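DNA mismatch repair protein MUTS (Thermus aquaticus, PDB 1EWQ) binds mismatched DNA during mismatch repair, where it possibly carries out the recognition step, and has a weak ATPase activity. Local coordinates at residues Asp389-Leu392 and Gly398-Arg401; Lys379-Ala384 and Arg507-Arg512; Asp409-Ala414 and Glu492-Arg497; Thr120-Ser125 and Leu341-Pro346. One frame throughout, in Å; residues are numbered along the deposited sequence.

Interaction 1 (Asp389-Leu392 and Gly398-Arg401); sequences DPPL and GLIR
P391 presents the CG-CD edge of its ring to the backbone of G398 and L399. Both ring carbons approach the carbonyl of G398, with P391 CG 3.6 Å from G398 O, and at the other end of this edge P391 CD rests 3.8 Å from L399 CA. The ring of P391 points toward 398-401, and its CG and CD make the closest approach. P390 is turned differently and takes a smaller share: its CB meets the branched end of L399 at CD2, 4.4 Å away, a loose apolar touch. With CG roughly trans to its backbone N (chi1 -160°), L399 sends CD2 toward P390 CB, while its own CB stays near P391 CD. No hydrogen bond joins the segments, which suits prolines: they have no backbone N-H to give and offer a compact, rigid hydrocarbon ring. A side chain on G398 would point away, so this contact does not itself demand glycine there. The two segments belong to the loop between helices 376-385 and 406-433. E499 of helix 479-511 receives the N-H groups of both L399 and I400, L399 also touches F503 of that helix, and P390 reaches R353 on helix 346-366. The contact lies inside the connecting loop, where it borders helices 346-366 and 479-511.

Interaction 2 (Lys379-Ala384 and Arg507-Arg512); sequences KEELEA and RERAKR
E381 and R509 both put CG trans to the carbonyl carbon, beside the backbone N, and then differ in shape. Beyond CG the glutamate runs extended, whereas the arginine bends at chi2 (-88°) and chi3 (68°), bringing CD and NH1 against the carboxylate, which it meets at a slant. The two oxygens consequently do different work. E381 OE2 receives the charged bond from R509 NH1 through its syn lone pair, at 3.3 Å and with a bent N-H...O angle of 140°. E381 OE1 instead lies against the aliphatic part, 3.2 Å from R509 CD. The carboxylate and guanidinium planes are well turned from each other, and OE2 is tilted out of the guanidinium plane, so this is a single-point salt bridge rather than a flat two-pronged one. Long, flexible side chains suit the place, since the nearest CA atoms, those of E381 and R509, are 8.4 Å apart. At the edge of the R509 guanidinium lies that of R512, with R509 NH2 and R512 NH1, both donors, 3.0 Å apart; E381 is likely to ease the resulting crowding of positive charge. E508 CG lies over one face of the R512 guanidinium, 3.7 Å from its plane, and E508 OE2 makes a long charge pair with R512 NE, with no N-H pointing at it. On helix 376-385, K379 NZ pairs with E383 OE2 at 3.5 Å. This surface bridge links that short helix to the C-terminal end of helix 479-511; L382 and E383 also touch R353 of helix 346-366, while A510 and R507 pack on L339 of helix 332-340.

Interaction 3 (Asp409-Ala414 and Glu492-Arg497); sequences DALRAA and EALIRR
L411 reaches across to L494 and I495 with all of its branches in use. Its CG stands beside the backbone N and trans to the carbonyl carbon (chi1 -68°), directing the fork at the facing helix: CD1 comes to rest 3.6 Å from the backbone oxygen L494 O, while CD2 meets L494 CD1 at 3.7 Å. The two leucine side chains cross at about a right angle. I495 works differently. Its CB does not face the partner, but CG1 takes the position beside its own N and CD1 continues outward (chi2 174°), so the long arm of the isoleucine swings in. I495 CG1 lies 3.6 Å from L411 CB, and I495 CD1 settles 3.7 Å from the backbone oxygen L411 O, with the CG stem of R412 loosely beside it. An isoleucine suits the place because its CG1-CD1 arm is long enough to reach L411 CB and the backbone oxygen. An alanine at L411 lacks CG and both methyls, and would probably leave L494 CB and CD1 without their partner and open a gap there, while I495 would keep its contact with CB and the backbone. R412 turns its guanidinium edge to D409 OD1, a long ion pair of 3.7 Å, and D409 is itself bonded to the backbone N of G403. The axes of the two short segments come within 9.4 Å and run roughly antiparallel, 152° between their directions. This is the packing of the two long antiparallel helices of the MutS lever, 406-433 and 479-511, joined through the small antiparallel sheet spanning 439-477, a region that in this family contacts DNA.

Interaction 4 (Thr120-Ser125 and Leu341-Pro346); sequences TLLQES and LGRASP
L122 makes the apolar contacts, using its two methyl groups on two partners. CD2 meets L341 CD1 at 3.8 Å, the leucines crossing at about a right angle. CD1 lies over the centre of one face of the R343 guanidinium, 3.6 Å from R343 CZ; a methyl group suits this flat, weakly hydrated face. R343 reaches it by an extended chain from CG to NE (chi3 180°). Among the polar atoms, Q123 NE2 approaches the guanidinium edge, 3.5 Å from R343 NH1, but both are donors and no bond forms. Bent at chi2, the glutamine instead folds its OE1 back to L122 N, a weak bond of 3.4 Å. R343 NH2 is satisfied by the backbone oxygen of Q232 on helix 215-232. With an alanine at R343, L122 CD1 would probably lose the surface it lies on and Q232 O its charged donor. The segment 341-346 is a compact turn between helices. G342, with positive phi that favours glycine, closes helix 332-340 in a Schellman motif, and S345 is the N-cap of helix 346-366, its OG capping a backbone N while its own N bonds to D348, consistent with a capping box. The connection that follows strand 110-116 packs on this turn, consistent with a junction between the N-terminal part of the chain and the helical domain III region.

Interactions 1, 2 and 3 all lie in the domain III range, and interaction 4 ties that region to the domain I range. Interaction 1 touches each of the others: L399 CD1 packs 3.8 Å from P346 CB of interaction 4, R401 NH2 comes 3.1 Å from E383 O of interaction 2, and I400 O accepts a weak hydrogen bond from R412 NH2 of interaction 3. R507 of interaction 2 bonds to A344 O of interaction 4. Interactions 2 and 3 share helix 479-511, their centres about 22 Å apart. Interaction 3 comes closest to the bound DNA, nearest atoms about 9 Å away, against about 19 Å for interaction 2; all four are remote from the predicted ATP site.

Interaction 1 (Asp389-Leu392 and Gly398-Arg401)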
loop_
_atom_site.group_PDB
_atom_site.type_symbol
_atom_site.label_atom_id
_atom_site.label_comp_id
_atom_site.label_asym_id
_atom_site.label_seq_id
_atom_site.Cartn_x
_atom_site.Cartn_y
_atom_site.Cartn_z
ATOM N N ASP C 389 4.257 -27.031 28.377
ATOM C CA ASP C 389 3.886 -26.151 27.271
ATOM C C ASP C 389 2.393 -25.836 27.355
ATOM O O ASP C 389 1.573 -26.492 26.727
ATOM C CB ASP C 389 4.224 -26.804 25.921
ATOM C CG ASP C 389 5.709 -27.132 25.780
ATOM O OD1 ASP C 389 6.552 -26.293 26.176
ATOM O OD2 ASP C 389 6.043 -28.222 25.265
ATOM N N PRO C 390 2.029 -24.811 28.137
ATOM C CA PRO C 390 0.643 -24.377 28.343
ATOM C C PRO C 390 -0.218 -24.134 27.107
ATOM O O PRO C 390 0.255 -23.622 26.092
ATOM C CB PRO C 390 0.801 -23.104 29.170
ATOM C CG PRO C 390 2.050 -23.371 29.949
ATOM C CD PRO C 390 2.955 -23.959 28.904
ATOM N N PRO C 391 -1.500 -24.521 27.186
ATOM C CA PRO C 391 -2.477 -24.354 26.108
ATOM C C PRO C 391 -2.853 -22.877 26.064
ATOM O O PRO C 391 -2.482 -22.123 26.962
ATOM C CB PRO C 391 -3.650 -25.219 26.564
ATOM C CG PRO C 391 -2.993 -26.272 27.408
ATOM C CD PRO C 391 -2.009 -25.457 28.202
ATOM N N LEU C 392 -3.588 -22.471 25.032
ATOM C CA LEU C 392 -4.010 -21.078 24.882
ATOM C C LEU C 392 -5.209 -20.733 25.766
ATOM O O LEU C 392 -5.232 -19.683 26.410
ATOM C CB LEU C 392 -4.355 -20.789 23.416
ATOM C CG LEU C 392 -5.181 -19.536 23.092
ATOM C CD1 LEU C 392 -4.406 -18.269 23.452
ATOM C CD2 LEU C 392 -5.529 -19.548 21.612
ATOM N N GLY C 398 -5.363 -29.700 29.439
ATOM C CA GLY C 398 -4.805 -29.428 30.747
ATOM C C GLY C 398 -3.834 -28.267 30.836
ATOM O O GLY C 398 -2.710 -28.320 30.336
ATOM N N LEU C 399 -4.284 -27.207 31.487
ATOM C CA LEU C 399 -3.464 -26.032 31.676
ATOM C C LEU C 399 -2.637 -26.350 32.916
ATOM O O LEU C 399 -1.418 -26.188 32.932
ATOM C CB LEU C 399 -4.359 -24.826 31.947
ATOM C CG LEU C 399 -3.838 -23.405 31.744
ATOM C CD1 LEU C 399 -4.708 -22.478 32.550
ATOM C CD2 LEU C 399 -2.383 -23.274 32.181
ATOM N N ILE C 400 -3.330 -26.834 33.944
ATOM C CA ILE C 400 -2.728 -27.172 35.228
ATOM C C ILE C 400 -2.232 -28.605 35.257
ATOM O O ILE C 400 -2.895 -29.506 34.755
ATOM C CB ILE C 400 -3.757 -26.966 36.367
ATOM C CG1 ILE C 400 -4.256 -25.518 36.350
ATOM C CG2 ILE C 400 -3.134 -27.301 37.720
ATOM C CD1 ILE C 400 -3.156 -24.480 36.532
ATOM N N ARG C 401 -1.068 -28.818 35.860
ATOM C CA ARG C 401 -0.485 -30.156 35.934
ATOM C C ARG C 401 -1.083 -31.062 37.001
ATOM O O ARG C 401 -1.572 -30.599 38.036
ATOM C CB ARG C 401 1.018 -30.060 36.165
ATOM C CG ARG C 401 1.710 -29.243 35.113
ATOM C CD ARG C 401 3.153 -29.641 34.969
ATOM N NE ARG C 401 3.864 -29.592 36.237
ATOM C CZ ARG C 401 5.180 -29.729 36.334
ATOM N NH1 ARG C 401 5.900 -29.921 35.230
ATOM N NH2 ARG C 401 5.778 -29.665 37.519
#

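Interaction 2 (Lys379-Ala384 and Arg507-Arg512)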
loop_
_atom_site.group_PDB
_atom_site.type_symbol
_atom_site.label_atom_id
_atom_site.label_comp_id
_atom_site.label_asym_id
_atom_site.label_seq_id
_atom_site.Cartn_x
_atom_site.Cartn_y
_atom_site.Cartn_z
ATOM N N LYS C 379 8.449 -18.291 40.526
ATOM C CA LYS C 379 8.912 -19.194 39.482
ATOM C C LYS C 379 8.532 -20.633 39.830
ATOM O O LYS C 379 7.998 -21.370 39.003
ATOM C CB LYS C 379 10.434 -19.072 39.354
ATOM C CG LYS C 379 11.048 -19.825 38.188
ATOM C CD LYS C 379 12.573 -19.755 38.229
ATOM C CE LYS C 379 13.190 -20.810 39.145
ATOM N NZ LYS C 379 12.737 -20.744 40.564
ATOM N N GLU C 380 8.807 -21.023 41.069
ATOM C CA GLU C 380 8.517 -22.372 41.536
ATOM C C GLU C 380 7.028 -22.695 41.503
ATOM O O GLU C 380 6.643 -23.793 41.090
ATOM C CB GLU C 380 9.051 -22.566 42.959
ATOM C CG GLU C 380 10.552 -22.358 43.094
ATOM C CD GLU C 380 11.024 -22.457 44.532
ATOM O OE1 GLU C 380 10.379 -21.847 45.418
ATOM O OE2 GLU C 380 12.043 -23.137 44.777
ATOM N N GLU C 381 6.197 -21.754 41.950
ATOM C CA GLU C 381 4.752 -21.969 41.950
ATOM C C GLU C 381 4.276 -22.149 40.512
ATOM O O GLU C 381 3.432 -22.999 40.236
ATOM C CB GLU C 381 4.009 -20.787 42.588
ATOM C CG GLU C 381 4.290 -20.554 44.070
ATOM C CD GLU C 381 3.265 -19.621 44.717
ATOM O OE1 GLU C 381 2.097 -20.048 44.863
ATOM O OE2 GLU C 381 3.616 -18.465 45.066
ATOM N N LEU C 382 4.824 -21.348 39.600
ATOM C CA LEU C 382 4.458 -21.436 38.194
ATOM C C LEU C 382 4.903 -22.785 37.647
ATOM O O LEU C 382 4.133 -23.482 36.980
ATOM C CB LEU C 382 5.104 -20.300 37.389
ATOM C CG LEU C 382 4.518 -18.891 37.550
ATOM C CD1 LEU C 382 5.247 -17.913 36.645
ATOM C CD2 LEU C 382 3.042 -18.913 37.199
ATOM N N GLU C 383 6.146 -23.153 37.946
ATOM C CA GLU C 383 6.700 -24.426 37.498
ATOM C C GLU C 383 5.869 -25.607 37.999
ATOM O O GLU C 383 5.688 -26.596 37.288
ATOM C CB GLU C 383 8.141 -24.584 37.999
ATOM C CG GLU C 383 9.175 -23.757 37.248
ATOM C CD GLU C 383 10.551 -23.820 37.892
ATOM O OE1 GLU C 383 11.126 -24.923 37.992
ATOM O OE2 GLU C 383 11.059 -22.761 38.309
ATOM N N ALA C 384 5.376 -25.497 39.229
ATOM C CA ALA C 384 4.581 -26.551 39.853
ATOM C C ALA C 384 3.110 -26.519 39.457
ATOM O O ALA C 384 2.395 -27.500 39.640
ATOM C CB ALA C 384 4.696 -26.447 41.361
ATOM N N ARG C 507 -2.679 -16.957 38.621
ATOM C CA ARG C 507 -2.490 -15.659 37.987
ATOM C C ARG C 507 -2.371 -14.581 39.060
ATOM O O ARG C 507 -1.507 -13.708 38.984
ATOM C CB ARG C 507 -3.670 -15.350 37.070
ATOM C CG ARG C 507 -3.591 -13.992 36.393
ATOM C CD ARG C 507 -4.988 -13.410 36.270
ATOM N NE ARG C 507 -5.508 -13.444 34.917
ATOM C CZ ARG C 507 -6.761 -13.134 34.599
ATOM N NH1 ARG C 507 -7.623 -12.775 35.546
ATOM N NH2 ARG C 507 -7.149 -13.162 33.332
ATOM N N GLU C 508 -3.247 -14.653 40.059
ATOM C CA GLU C 508 -3.231 -13.693 41.158
ATOM C C GLU C 508 -1.888 -13.752 41.894
ATOM O O GLU C 508 -1.387 -12.733 42.353
ATOM C CB GLU C 508 -4.380 -13.991 42.125
ATOM C CG GLU C 508 -4.515 -13.014 43.279
ATOM C CD GLU C 508 -4.791 -11.597 42.816
ATOM O OE1 GLU C 508 -5.625 -11.413 41.900
ATOM O OE2 GLU C 508 -4.178 -10.663 43.379
ATOM N N ARG C 509 -1.311 -14.945 42.003
ATOM C CA ARG C 509 -0.017 -15.108 42.663
ATOM C C ARG C 509 1.027 -14.303 41.886
ATOM O O ARG C 509 1.903 -13.657 42.476
ATOM C CB ARG C 509 0.410 -16.585 42.686
ATOM C CG ARG C 509 -0.394 -17.503 43.619
ATOM C CD ARG C 509 0.181 -17.528 45.038
ATOM N NE ARG C 509 0.014 -16.249 45.728
ATOM C CZ ARG C 509 0.830 -15.795 46.680
ATOM N NH1 ARG C 509 1.883 -16.515 47.067
ATOM N NH2 ARG C 509 0.598 -14.611 47.239
ATOM N N ALA C 510 0.928 -14.351 40.562
ATOM C CA ALA C 510 1.856 -13.636 39.698
ATOM C C ALA C 510 1.601 -12.141 39.780
ATOM O O ALA C 510 2.542 -11.344 39.851
ATOM C CB ALA C 510 1.710 -14.109 38.246
ATOM N N LYS C 511 0.325 -11.773 39.775
ATOM C CA LYS C 511 -0.063 -10.375 39.835
ATOM C C LYS C 511 0.511 -9.648 41.060
ATOM O O LYS C 511 0.852 -8.465 40.985
ATOM C CB LYS C 511 -1.586 -10.264 39.811
ATOM C CG LYS C 511 -2.111 -8.843 39.892
ATOM C CD LYS C 511 -3.638 -8.802 39.878
ATOM C CE LYS C 511 -4.149 -7.388 40.117
ATOM N NZ LYS C 511 -5.631 -7.272 39.935
ATOM N N ARG C 512 0.642 -10.352 42.182
ATOM C CA ARG C 512 1.179 -9.733 43.384
ATOM C C ARG C 512 2.638 -9.314 43.237
ATOM O O ARG C 512 3.130 -8.492 44.005
ATOM C CB ARG C 512 1.012 -10.676 44.570
ATOM C CG ARG C 512 -0.418 -10.695 45.073
ATOM C CD ARG C 512 -0.714 -11.884 45.960
ATOM N NE ARG C 512 -2.117 -11.859 46.374
ATOM C CZ ARG C 512 -2.841 -12.945 46.632
ATOM N NH1 ARG C 512 -2.291 -14.152 46.519
ATOM N NH2 ARG C 512 -4.112 -12.820 46.999
#

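Interaction 3 (Asp409-Ala414 and Glu492-Arg497)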
loop_
_atom_site.group_PDB
_atom_site.type_symbol
_atom_site.label_atom_id
_atom_site.label_comp_id
_atom_site.label_asym_id
_atom_site.label_seq_id
_atom_site.Cartn_x
_atom_site.Cartn_y
_atom_site.Cartn_z
ATOM N N ASP C 409 -7.547 -32.844 40.599
ATOM C CA ASP C 409 -7.074 -34.214 40.428
ATOM C C ASP C 409 -8.174 -35.226 40.760
ATOM O O ASP C 409 -8.292 -36.265 40.110
ATOM C CB ASP C 409 -5.847 -34.460 41.302
ATOM C CG ASP C 409 -4.635 -33.708 40.804
ATOM O OD1 ASP C 409 -4.273 -33.889 39.628
ATOM O OD2 ASP C 409 -4.044 -32.937 41.575
ATOM N N ALA C 410 -8.978 -34.921 41.772
ATOM C CA ALA C 410 -10.069 -35.810 42.143
ATOM C C ALA C 410 -10.998 -35.863 40.937
ATOM O O ALA C 410 -11.467 -36.929 40.546
ATOM C CB ALA C 410 -10.818 -35.259 43.363
ATOM N N LEU C 411 -11.237 -34.693 40.345
ATOM C CA LEU C 411 -12.110 -34.574 39.189
ATOM C C LEU C 411 -11.579 -35.315 37.964
ATOM O O LEU C 411 -12.341 -35.989 37.268
ATOM C CB LEU C 411 -12.335 -33.098 38.853
ATOM C CG LEU C 411 -13.153 -32.276 39.856
ATOM C CD1 LEU C 411 -13.106 -30.805 39.471
ATOM C CD2 LEU C 411 -14.597 -32.769 39.881
ATOM N N ARG C 412 -10.280 -35.192 37.699
ATOM C CA ARG C 412 -9.678 -35.865 36.547
ATOM C C ARG C 412 -9.675 -37.380 36.731
ATOM O O ARG C 412 -9.932 -38.130 35.790
ATOM C CB ARG C 412 -8.242 -35.386 36.315
ATOM C CG ARG C 412 -8.101 -33.948 35.815
ATOM C CD ARG C 412 -7.089 -33.900 34.665
ATOM N NE ARG C 412 -6.530 -32.573 34.416
ATOM C CZ ARG C 412 -5.718 -31.932 35.252
ATOM N NH1 ARG C 412 -5.367 -32.494 36.404
ATOM N NH2 ARG C 412 -5.246 -30.733 34.929
ATOM N N ALA C 413 -9.378 -37.821 37.947
ATOM C CA ALA C 413 -9.343 -39.245 38.265
ATOM C C ALA C 413 -10.667 -39.899 37.901
ATOM O O ALA C 413 -10.701 -40.916 37.211
ATOM C CB ALA C 413 -9.057 -39.438 39.751
ATOM N N ALA C 414 -11.754 -39.298 38.371
ATOM C CA ALA C 414 -13.093 -39.801 38.115
ATOM C C ALA C 414 -13.432 -39.766 36.627
ATOM O O ALA C 414 -14.244 -40.563 36.151
ATOM C CB ALA C 414 -14.114 -38.989 38.907
ATOM N N GLU C 492 -16.584 -33.444 33.272
ATOM C CA GLU C 492 -15.982 -32.527 32.318
ATOM C C GLU C 492 -16.357 -31.077 32.613
ATOM O O GLU C 492 -15.516 -30.185 32.529
ATOM C CB GLU C 492 -16.382 -32.925 30.890
ATOM C CG GLU C 492 -15.639 -34.170 30.398
ATOM C CD GLU C 492 -16.124 -34.692 29.049
ATOM O OE1 GLU C 492 -16.825 -33.960 28.322
ATOM O OE2 GLU C 492 -15.786 -35.840 28.712
ATOM N N ALA C 493 -17.615 -30.846 32.972
ATOM C CA ALA C 493 -18.074 -29.498 33.289
ATOM C C ALA C 493 -17.421 -28.984 34.577
ATOM O O ALA C 493 -17.056 -27.810 34.674
ATOM C CB ALA C 493 -19.584 -29.483 33.426
ATOM N N LEU C 494 -17.275 -29.864 35.563
ATOM C CA LEU C 494 -16.658 -29.477 36.823
ATOM C C LEU C 494 -15.175 -29.226 36.630
ATOM O O LEU C 494 -14.602 -28.341 37.265
ATOM C CB LEU C 494 -16.849 -30.560 37.888
ATOM C CG LEU C 494 -18.185 -30.594 38.629
ATOM C CD1 LEU C 494 -18.077 -31.576 39.787
ATOM C CD2 LEU C 494 -18.536 -29.203 39.158
ATOM N N ILE C 495 -14.554 -30.011 35.758
ATOM C CA ILE C 495 -13.130 -29.856 35.497
ATOM C C ILE C 495 -12.822 -28.492 34.869
ATOM O O ILE C 495 -11.879 -27.818 35.284
ATOM C CB ILE C 495 -12.617 -30.985 34.595
ATOM C CG1 ILE C 495 -12.671 -32.312 35.361
ATOM C CG2 ILE C 495 -11.195 -30.688 34.142
ATOM C CD1 ILE C 495 -12.315 -33.528 34.529
ATOM N N ARG C 496 -13.615 -28.070 33.886
ATOM C CA ARG C 496 -13.382 -26.768 33.264
ATOM C C ARG C 496 -13.471 -25.670 34.317
ATOM O O ARG C 496 -12.683 -24.729 34.304
ATOM C CB ARG C 496 -14.400 -26.475 32.159
ATOM C CG ARG C 496 -14.221 -27.288 30.892
ATOM C CD ARG C 496 -15.176 -26.802 29.804
ATOM N NE ARG C 496 -15.805 -27.914 29.097
ATOM C CZ ARG C 496 -16.835 -28.616 29.562
ATOM N NH1 ARG C 496 -17.369 -28.322 30.738
ATOM N NH2 ARG C 496 -17.328 -29.615 28.850
ATOM N N ARG C 497 -14.435 -25.796 35.227
ATOM C CA ARG C 497 -14.617 -24.812 36.288
ATOM C C ARG C 497 -13.406 -24.726 37.200
ATOM O O ARG C 497 -12.740 -23.694 37.268
ATOM C CB ARG C 497 -15.843 -25.132 37.150
ATOM C CG ARG C 497 -16.018 -24.099 38.261
ATOM C CD ARG C 497 -17.212 -24.328 39.163
ATOM N NE ARG C 497 -17.417 -23.155 40.013
ATOM C CZ ARG C 497 -18.395 -23.025 40.907
ATOM N NH1 ARG C 497 -19.270 -24.007 41.081
ATOM N NH2 ARG C 497 -18.510 -21.905 41.616
#

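Interaction 4 (Thr120-Ser125 and Leu341-Pro346)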
loop_
_atom_site.group_PDB
_atom_site.type_symbol
_atom_site.label_atom_id
_atom_site.label_comp_id
_atom_site.label_asym_id
_atom_site.label_seq_id
_atom_site.Cartn_x
_atom_site.Cartn_y
_atom_site.Cartn_z
ATOM N N THR C 120 -4.474 2.701 22.018
ATOM C CA THR C 120 -4.827 2.172 23.335
ATOM C C THR C 120 -4.802 0.646 23.365
ATOM O O THR C 120 -5.401 0.025 24.238
ATOM C CB THR C 120 -6.243 2.635 23.751
ATOM O OG1 THR C 120 -7.207 2.080 22.848
ATOM C CG2 THR C 120 -6.344 4.162 23.722
ATOM N N LEU C 121 -4.099 0.044 22.418
ATOM C CA LEU C 121 -4.029 -1.409 22.330
ATOM C C LEU C 121 -3.292 -2.068 23.495
ATOM O O LEU C 121 -2.242 -1.596 23.946
ATOM C CB LEU C 121 -3.367 -1.811 21.007
ATOM C CG LEU C 121 -4.069 -1.279 19.751
ATOM C CD1 LEU C 121 -3.233 -1.634 18.517
ATOM C CD2 LEU C 121 -5.501 -1.849 19.663
ATOM N N LEU C 122 -3.858 -3.168 23.973
ATOM C CA LEU C 122 -3.274 -3.935 25.063
ATOM C C LEU C 122 -2.932 -5.355 24.629
ATOM O O LEU C 122 -2.256 -6.078 25.352
ATOM C CB LEU C 122 -4.235 -3.975 26.252
ATOM C CG LEU C 122 -4.178 -2.682 27.061
ATOM C CD1 LEU C 122 -5.489 -2.443 27.780
ATOM C CD2 LEU C 122 -3.011 -2.758 28.020
ATOM N N GLN C 123 -3.403 -5.758 23.451
ATOM C CA GLN C 123 -3.131 -7.097 22.950
ATOM C C GLN C 123 -1.732 -7.186 22.321
ATOM O O GLN C 123 -1.396 -6.428 21.411
ATOM C CB GLN C 123 -4.187 -7.512 21.918
ATOM C CG GLN C 123 -5.635 -7.589 22.439
ATOM C CD GLN C 123 -6.309 -6.226 22.586
ATOM O OE1 GLN C 123 -5.815 -5.210 22.093
ATOM N NE2 GLN C 123 -7.458 -6.209 23.254
ATOM N N GLU C 124 -0.932 -8.121 22.819
ATOM C CA GLU C 124 0.431 -8.341 22.343
ATOM C C GLU C 124 0.548 -8.460 20.820
ATOM O O GLU C 124 1.418 -7.837 20.217
ATOM C CB GLU C 124 1.007 -9.596 23.033
ATOM C CG GLU C 124 2.333 -10.134 22.490
ATOM C CD GLU C 124 2.865 -11.347 23.292
ATOM O OE1 GLU C 124 2.053 -12.188 23.758
ATOM O OE2 GLU C 124 4.102 -11.471 23.443
ATOM N N SER C 125 -0.342 -9.229 20.202
ATOM C CA SER C 125 -0.313 -9.439 18.749
ATOM C C SER C 125 -0.717 -8.243 17.889
ATOM O O SER C 125 -0.564 -8.288 16.666
ATOM C CB SER C 125 -1.210 -10.618 18.362
ATOM O OG SER C 125 -2.571 -10.221 18.284
ATOM N N LEU C 341 -3.943 -5.401 35.092
ATOM C CA LEU C 341 -5.247 -5.107 34.507
ATOM C C LEU C 341 -6.186 -6.312 34.438
ATOM O O LEU C 341 -7.281 -6.206 33.899
ATOM C CB LEU C 341 -5.073 -4.523 33.097
ATOM C CG LEU C 341 -4.515 -3.098 33.028
ATOM C CD1 LEU C 341 -4.232 -2.691 31.588
ATOM C CD2 LEU C 341 -5.512 -2.153 33.672
ATOM N N GLY C 342 -5.753 -7.452 34.966
ATOM C CA GLY C 342 -6.588 -8.641 34.941
ATOM C C GLY C 342 -6.817 -9.255 33.568
ATOM O O GLY C 342 -7.848 -9.898 33.339
ATOM N N ARG C 343 -5.859 -9.067 32.657
ATOM C CA ARG C 343 -5.943 -9.614 31.311
ATOM C C ARG C 343 -4.928 -10.717 31.017
ATOM O O ARG C 343 -5.002 -11.349 29.964
ATOM C CB ARG C 343 -5.724 -8.524 30.275
ATOM C CG ARG C 343 -6.732 -7.428 30.267
ATOM C CD ARG C 343 -6.481 -6.570 29.056
ATOM N NE ARG C 343 -7.420 -5.463 28.949
ATOM C CZ ARG C 343 -7.919 -5.050 27.792
ATOM N NH1 ARG C 343 -7.560 -5.670 26.675
ATOM N NH2 ARG C 343 -8.765 -4.026 27.750
ATOM N N ALA C 344 -3.972 -10.929 31.915
ATOM C CA ALA C 344 -2.953 -11.951 31.707
ATOM C C ALA C 344 -3.551 -13.310 31.333
ATOM O O ALA C 344 -4.464 -13.811 31.999
ATOM C CB ALA C 344 -2.095 -12.084 32.945
ATOM N N SER C 345 -3.006 -13.899 30.271
ATOM C CA SER C 345 -3.448 -15.183 29.737
ATOM C C SER C 345 -2.599 -16.360 30.200
ATOM O O SER C 345 -1.501 -16.191 30.726
ATOM C CB SER C 345 -3.383 -15.146 28.211
ATOM O OG SER C 345 -2.028 -15.184 27.785
ATOM N N PRO C 346 -3.104 -17.582 30.010
ATOM C CA PRO C 346 -2.269 -18.698 30.446
ATOM C C PRO C 346 -0.962 -18.691 29.650
ATOM O O PRO C 346 0.062 -19.182 30.111
ATOM C CB PRO C 346 -3.149 -19.926 30.185
ATOM C CG PRO C 346 -4.253 -19.420 29.275
ATOM C CD PRO C 346 -4.473 -18.021 29.712
#